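Local coordinates for protein 4-hydroxybenzoyl-CoA thioesterase (Bacillus halodurans, PDB 5WH9) that probably hydrolyses gentisyl-coenzyme A and perhaps related aryl- or acyl-CoA thioesters, as a hotdog-fold thioesterase assembled from four chains, at residues B[36-39]-B[44-47]; B[24-29]-B[99-104]. All blocks are in the same frame, centred on the assembly; numbering follows the deposited sequence.

Contact 1: B[36-39]-B[44-47]; sequences HFLT and PTSE
The hydroxyl of T39, on the last turn of one helix, meets the first backbone N-H of the next. The bond from T45 N to T39 OG1 is weak, 3.3 Å long with an N-H...O angle of 157°. OG1 stands beside the T39 backbone N and anti to the carbonyl carbon (chi1 -70°), where it also hydrogen bonds to the carbonyl oxygen of H35, its stronger partner, one turn back. That carbonyl can only accept, which leaves an oxygen lone pair of the hydroxyl to receive the T45 N-H. P44 occupies the N-cap of the second helix and has no polar side chain to offer, and the hydroxyl of T39 gives the T45 N-H an acceptor from the neighbouring helix. Within the new turn, E47 N is already bonded to P44 O at 2.9 Å.

In the hotdog fold a long helix is wrapped by a curved antiparallel sheet; here that helix is 25-40, and the contact lies where it ends and a short connection leads into the helix 45-50.

Van der Waals contacts flank the polar one. T39 OG1 lies 3.4 Å from P44 CA, and T39 CG2, on the branch anti to the backbone N, comes within 4.2 Å of the same carbon. On the buried side the L38 and T45 side chains cross at about a right angle. The methyl CG2 of T45 sits 3.6 Å from L38 CB and 4.0 Å from L38 CD1, touching the leucine both at its base and at one branch end. F55 packs on both residues, F131 of the helix 125-131 adds to the cover of L38, and F70 of the second subunit reaches T45.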
loop_
_atom_site.group_PDB
_atom_site.type_symbol
_atom_site.label_atom_id
_atom_site.label_comp_id
_atom_site.label_asym_id
_atom_site.label_seq_id
_atom_site.Cartn_x
_atom_site.Cartn_y
_atom_site.Cartn_z
ATOM N N HIS B 36 -16.883 3.161 7.133
ATOM C CA HIS B 36 -17.275 2.959 8.516
ATOM C C HIS B 36 -18.457 3.843 8.830
ATOM O O HIS B 36 -19.284 3.530 9.677
ATOM C CB HIS B 36 -16.117 3.289 9.447
ATOM C CG HIS B 36 -16.514 3.415 10.880
ATOM N ND1 HIS B 36 -17.078 4.561 11.394
ATOM C CD2 HIS B 36 -16.408 2.548 11.916
ATOM C CE1 HIS B 36 -17.306 4.394 12.686
ATOM N NE2 HIS B 36 -16.908 3.180 13.025
ATOM N N PHE B 37 -18.518 4.965 8.131
ATOM C CA PHE B 37 -19.589 5.921 8.292
ATOM C C PHE B 37 -20.894 5.306 7.790
ATOM O O PHE B 37 -21.866 5.283 8.512
ATOM C CB PHE B 37 -19.241 7.195 7.526
ATOM C CG PHE B 37 -20.247 8.298 7.673
ATOM C CD1 PHE B 37 -20.353 9.000 8.855
ATOM C CD2 PHE B 37 -21.061 8.659 6.605
ATOM C CE1 PHE B 37 -21.278 10.022 8.988
ATOM C CE2 PHE B 37 -21.982 9.683 6.728
ATOM C CZ PHE B 37 -22.095 10.361 7.928
ATOM N N LEU B 38 -20.910 4.798 6.558
ATOM C CA LEU B 38 -22.138 4.254 5.968
ATOM C C LEU B 38 -22.637 3.023 6.725
ATOM O O LEU B 38 -23.845 2.798 6.872
ATOM C CB LEU B 38 -21.907 3.881 4.498
ATOM C CG LEU B 38 -21.892 5.028 3.484
ATOM C CD1 LEU B 38 -21.471 4.543 2.127
ATOM C CD2 LEU B 38 -23.264 5.663 3.411
ATOM N N THR B 39 -21.695 2.219 7.196
ATOM C CA THR B 39 -22.028 1.029 7.946
ATOM C C THR B 39 -22.719 1.375 9.265
ATOM O O THR B 39 -23.752 0.798 9.604
ATOM C CB THR B 39 -20.780 0.169 8.206
ATOM O OG1 THR B 39 -20.350 -0.414 6.972
ATOM C CG2 THR B 39 -21.078 -0.925 9.226
ATOM N N PRO B 44 -24.182 -1.568 5.752
ATOM C CA PRO B 44 -22.897 -2.291 5.701
ATOM C C PRO B 44 -22.382 -2.343 4.279
ATOM O O PRO B 44 -22.966 -3.029 3.453
ATOM C CB PRO B 44 -23.255 -3.715 6.140
ATOM C CG PRO B 44 -24.540 -3.588 6.890
ATOM C CD PRO B 44 -25.255 -2.357 6.385
ATOM N N THR B 45 -21.292 -1.645 4.004
ATOM C CA THR B 45 -20.828 -1.472 2.631
ATOM C C THR B 45 -20.321 -2.762 1.969
ATOM O O THR B 45 -20.276 -2.850 0.750
ATOM C CB THR B 45 -19.775 -0.371 2.563
ATOM O OG1 THR B 45 -18.613 -0.787 3.291
ATOM C CG2 THR B 45 -20.333 0.914 3.206
ATOM N N SER B 46 -19.942 -3.756 2.772
ATOM C CA SER B 46 -19.576 -5.077 2.242
ATOM C C SER B 46 -20.758 -5.677 1.500
ATOM O O SER B 46 -20.603 -6.380 0.497
ATOM C CB SER B 46 -19.180 -6.026 3.376
ATOM O OG SER B 46 -20.232 -6.153 4.323
ATOM N N GLU B 47 -21.940 -5.398 2.033
ATOM C CA GLU B 47 -23.195 -5.841 1.461
ATOM C C GLU B 47 -23.413 -5.152 0.116
ATOM O O GLU B 47 -23.770 -5.791 -0.867
ATOM C CB GLU B 47 -24.338 -5.529 2.438
ATOM C CG GLU B 47 -25.724 -5.610 1.836
ATOM C CD GLU B 47 -26.035 -6.990 1.289
ATOM O OE1 GLU B 47 -25.472 -7.984 1.815
ATOM O OE2 GLU B 47 -26.836 -7.076 0.327
#

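Contact 2: B[24-29]-B[99-104]; sequences PNYYKW and RVIASG
Y26, near the start of the long helix in segment 24-29, projects towards the strand and meets A102 and I101 with one side of its ring. Every cross-contact is apolar. CE2 lies 3.8 Å from the methyl CB of A102, and CD2 of the same ring is 4.0 Å from that methyl, which approaches obliquely. The end of I101 reaches the ring edge close to its plane, with CD1 4.1 Å from CE2. In the isoleucine CG1 lies between its backbone N and carbonyl carbon (chi1 61°); this brings CD1 nearer the Y26 ring than the direction of the CB bond would suggest. The ring bridges helix and sheet where the nearest CA atoms, those of Y26 and A102, are 8.6 Å apart.

F64 and F94, on the strands paired with 99-111, each meet Y26 edge-to-face, and the aliphatic L68 packs on it from a loop. Backbone hydrogen bonds tie I101 and A102 to F94, and I101 also to K65 and A66. These contacts belong to the core of the hotdog fold, where the long helix rests against the concave side of its sheet.

With no hydrogen bond between the segments, their direct attraction is dispersion over a small buried area, about 81 Å² with both sides summed, and much of the packing round Y26 comes from neighbouring strands.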
loop_
_atom_site.group_PDB
_atom_site.type_symbol
_atom_site.label_atom_id
_atom_site.label_comp_id
_atom_site.label_asym_id
_atom_site.label_seq_id
_atom_site.Cartn_x
_atom_site.Cartn_y
_atom_site.Cartn_z
ATOM N N PRO B 24 -0.976 9.891 1.046
ATOM C CA PRO B 24 -2.107 9.228 0.446
ATOM C C PRO B 24 -2.579 8.433 1.611
ATOM O O PRO B 24 -3.797 8.297 1.732
ATOM C CB PRO B 24 -1.518 8.309 -0.620
ATOM C CG PRO B 24 -0.317 9.041 -1.109
ATOM C CD PRO B 24 0.221 9.785 0.081
ATOM N N ASN B 25 -1.712 7.897 2.470
ATOM C CA ASN B 25 -2.443 7.174 3.478
ATOM C C ASN B 25 -3.614 7.945 4.076
ATOM O O ASN B 25 -4.535 7.341 4.511
ATOM C CB ASN B 25 -1.540 6.638 4.578
ATOM C CG ASN B 25 -0.587 5.591 4.076
ATOM O OD1 ASN B 25 0.583 5.764 4.102
ATOM N ND2 ASN B 25 -1.111 4.544 3.574
ATOM N N TYR B 26 -3.519 9.270 4.117
ATOM C CA TYR B 26 -4.631 10.042 4.652
ATOM C C TYR B 26 -5.907 9.781 3.830
ATOM O O TYR B 26 -7.021 9.817 4.358
ATOM C CB TYR B 26 -4.311 11.535 4.655
ATOM C CG TYR B 26 -3.288 11.970 5.671
ATOM C CD1 TYR B 26 -1.941 11.767 5.448
ATOM C CD2 TYR B 26 -3.667 12.626 6.841
ATOM C CE1 TYR B 26 -0.994 12.169 6.362
ATOM C CE2 TYR B 26 -2.725 13.044 7.768
ATOM C CZ TYR B 26 -1.380 12.805 7.519
ATOM O OH TYR B 26 -0.402 13.218 8.416
ATOM N N TYR B 27 -5.742 9.533 2.534
ATOM C CA TYR B 27 -6.883 9.244 1.659
ATOM C C TYR B 27 -7.416 7.840 1.899
ATOM O O TYR B 27 -8.626 7.628 1.867
ATOM C CB TYR B 27 -6.504 9.471 0.188
ATOM C CG TYR B 27 -6.058 10.900 -0.037
ATOM C CD1 TYR B 27 -6.991 11.895 -0.306
ATOM C CD2 TYR B 27 -4.718 11.270 0.084
ATOM C CE1 TYR B 27 -6.609 13.217 -0.488
ATOM C CE2 TYR B 27 -4.319 12.618 -0.076
ATOM C CZ TYR B 27 -5.288 13.577 -0.364
ATOM O OH TYR B 27 -4.940 14.902 -0.566
ATOM N N LYS B 28 -6.506 6.899 2.152
ATOM C CA LYS B 28 -6.844 5.537 2.546
ATOM C C LYS B 28 -7.700 5.598 3.811
ATOM O O LYS B 28 -8.736 4.935 3.922
ATOM C CB LYS B 28 -5.535 4.744 2.780
ATOM C CG LYS B 28 -5.607 3.378 3.480
ATOM C CD LYS B 28 -4.259 3.095 4.215
ATOM C CE LYS B 28 -3.993 1.615 4.565
ATOM N NZ LYS B 28 -4.898 0.939 5.589
ATOM N N TRP B 29 -7.276 6.424 4.762
ATOM C CA TRP B 29 -7.998 6.505 6.024
ATOM C C TRP B 29 -9.361 7.156 5.837
ATOM O O TRP B 29 -10.318 6.734 6.476
ATOM C CB TRP B 29 -7.172 7.229 7.091
ATOM C CG TRP B 29 -6.006 6.427 7.566
ATOM C CD1 TRP B 29 -5.982 5.089 7.835
ATOM C CD2 TRP B 29 -4.684 6.913 7.824
ATOM N NE1 TRP B 29 -4.726 4.717 8.239
ATOM C CE2 TRP B 29 -3.911 5.819 8.239
ATOM C CE3 TRP B 29 -4.076 8.173 7.733
ATOM C CZ2 TRP B 29 -2.565 5.946 8.580
ATOM C CZ3 TRP B 29 -2.760 8.291 8.062
ATOM C CH2 TRP B 29 -2.013 7.189 8.479
ATOM N N ARG B 99 -6.649 17.391 19.036
ATOM C CA ARG B 99 -6.551 18.475 18.053
ATOM C C ARG B 99 -6.687 18.015 16.598
ATOM O O ARG B 99 -6.355 16.873 16.259
ATOM C CB ARG B 99 -5.214 19.195 18.210
ATOM C CG ARG B 99 -5.002 19.794 19.586
ATOM C CD ARG B 99 -3.707 20.584 19.636
ATOM N NE ARG B 99 -3.480 21.314 18.388
ATOM C CZ ARG B 99 -2.532 21.018 17.501
ATOM N NH1 ARG B 99 -1.696 20.010 17.722
ATOM N NH2 ARG B 99 -2.415 21.741 16.394
ATOM N N VAL B 100 -7.148 18.927 15.740
ATOM C CA VAL B 100 -7.234 18.668 14.299
ATOM C C VAL B 100 -5.877 18.851 13.592
ATOM O O VAL B 100 -5.355 19.965 13.484
ATOM C CB VAL B 100 -8.300 19.551 13.599
ATOM C CG1 VAL B 100 -8.355 19.213 12.121
ATOM C CG2 VAL B 100 -9.681 19.352 14.230
ATOM N N ILE B 101 -5.312 17.754 13.110
ATOM C CA ILE B 101 -4.003 17.802 12.467
ATOM C C ILE B 101 -4.063 17.622 10.947
ATOM O O ILE B 101 -3.036 17.609 10.272
ATOM C CB ILE B 101 -3.056 16.750 13.075
ATOM C CG1 ILE B 101 -3.626 15.339 12.868
ATOM C CG2 ILE B 101 -2.827 17.040 14.550
ATOM C CD1 ILE B 101 -3.460 14.827 11.390
ATOM N N ALA B 102 -5.268 17.479 10.416
ATOM C CA ALA B 102 -5.483 17.413 8.978
ATOM C C ALA B 102 -6.980 17.418 8.766
ATOM O O ALA B 102 -7.722 16.940 9.621
ATOM C CB ALA B 102 -4.862 16.128 8.390
ATOM N N SER B 103 -7.433 17.956 7.639
ATOM C CA SER B 103 -8.856 17.908 7.314
ATOM C C SER B 103 -9.092 17.924 5.811
ATOM O O SER B 103 -8.452 18.664 5.074
ATOM C CB SER B 103 -9.619 19.045 7.996
ATOM O OG SER B 103 -9.049 20.305 7.687
ATOM N N GLY B 104 -10.011 17.086 5.358
ATOM C CA GLY B 104 -10.333 17.068 3.959
ATOM C C GLY B 104 -11.774 16.754 3.684
ATOM O O GLY B 104 -12.621 16.748 4.579
#

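Both contacts use the helix 25-40: contact 2 sets Y26, near its start, on strand 99-111, and contact 1 joins its last turn to the helix 45-50. Their centres are 20 Å apart, on opposite sides of the chain's centre, and their nearest atoms remain about 7 Å apart. Both lie near the second subunit, through T45 in contact 1 and K28 in contact 2; contact 2 also meets the third, where Y27 stacks on its counterpart. Segment 24-29 follows the loop that in related hotdog thioesterases carries the catalytic aspartate, so contact 2 probably lies nearer the active site than contact 1; no catalytic role is established for residues of either contact.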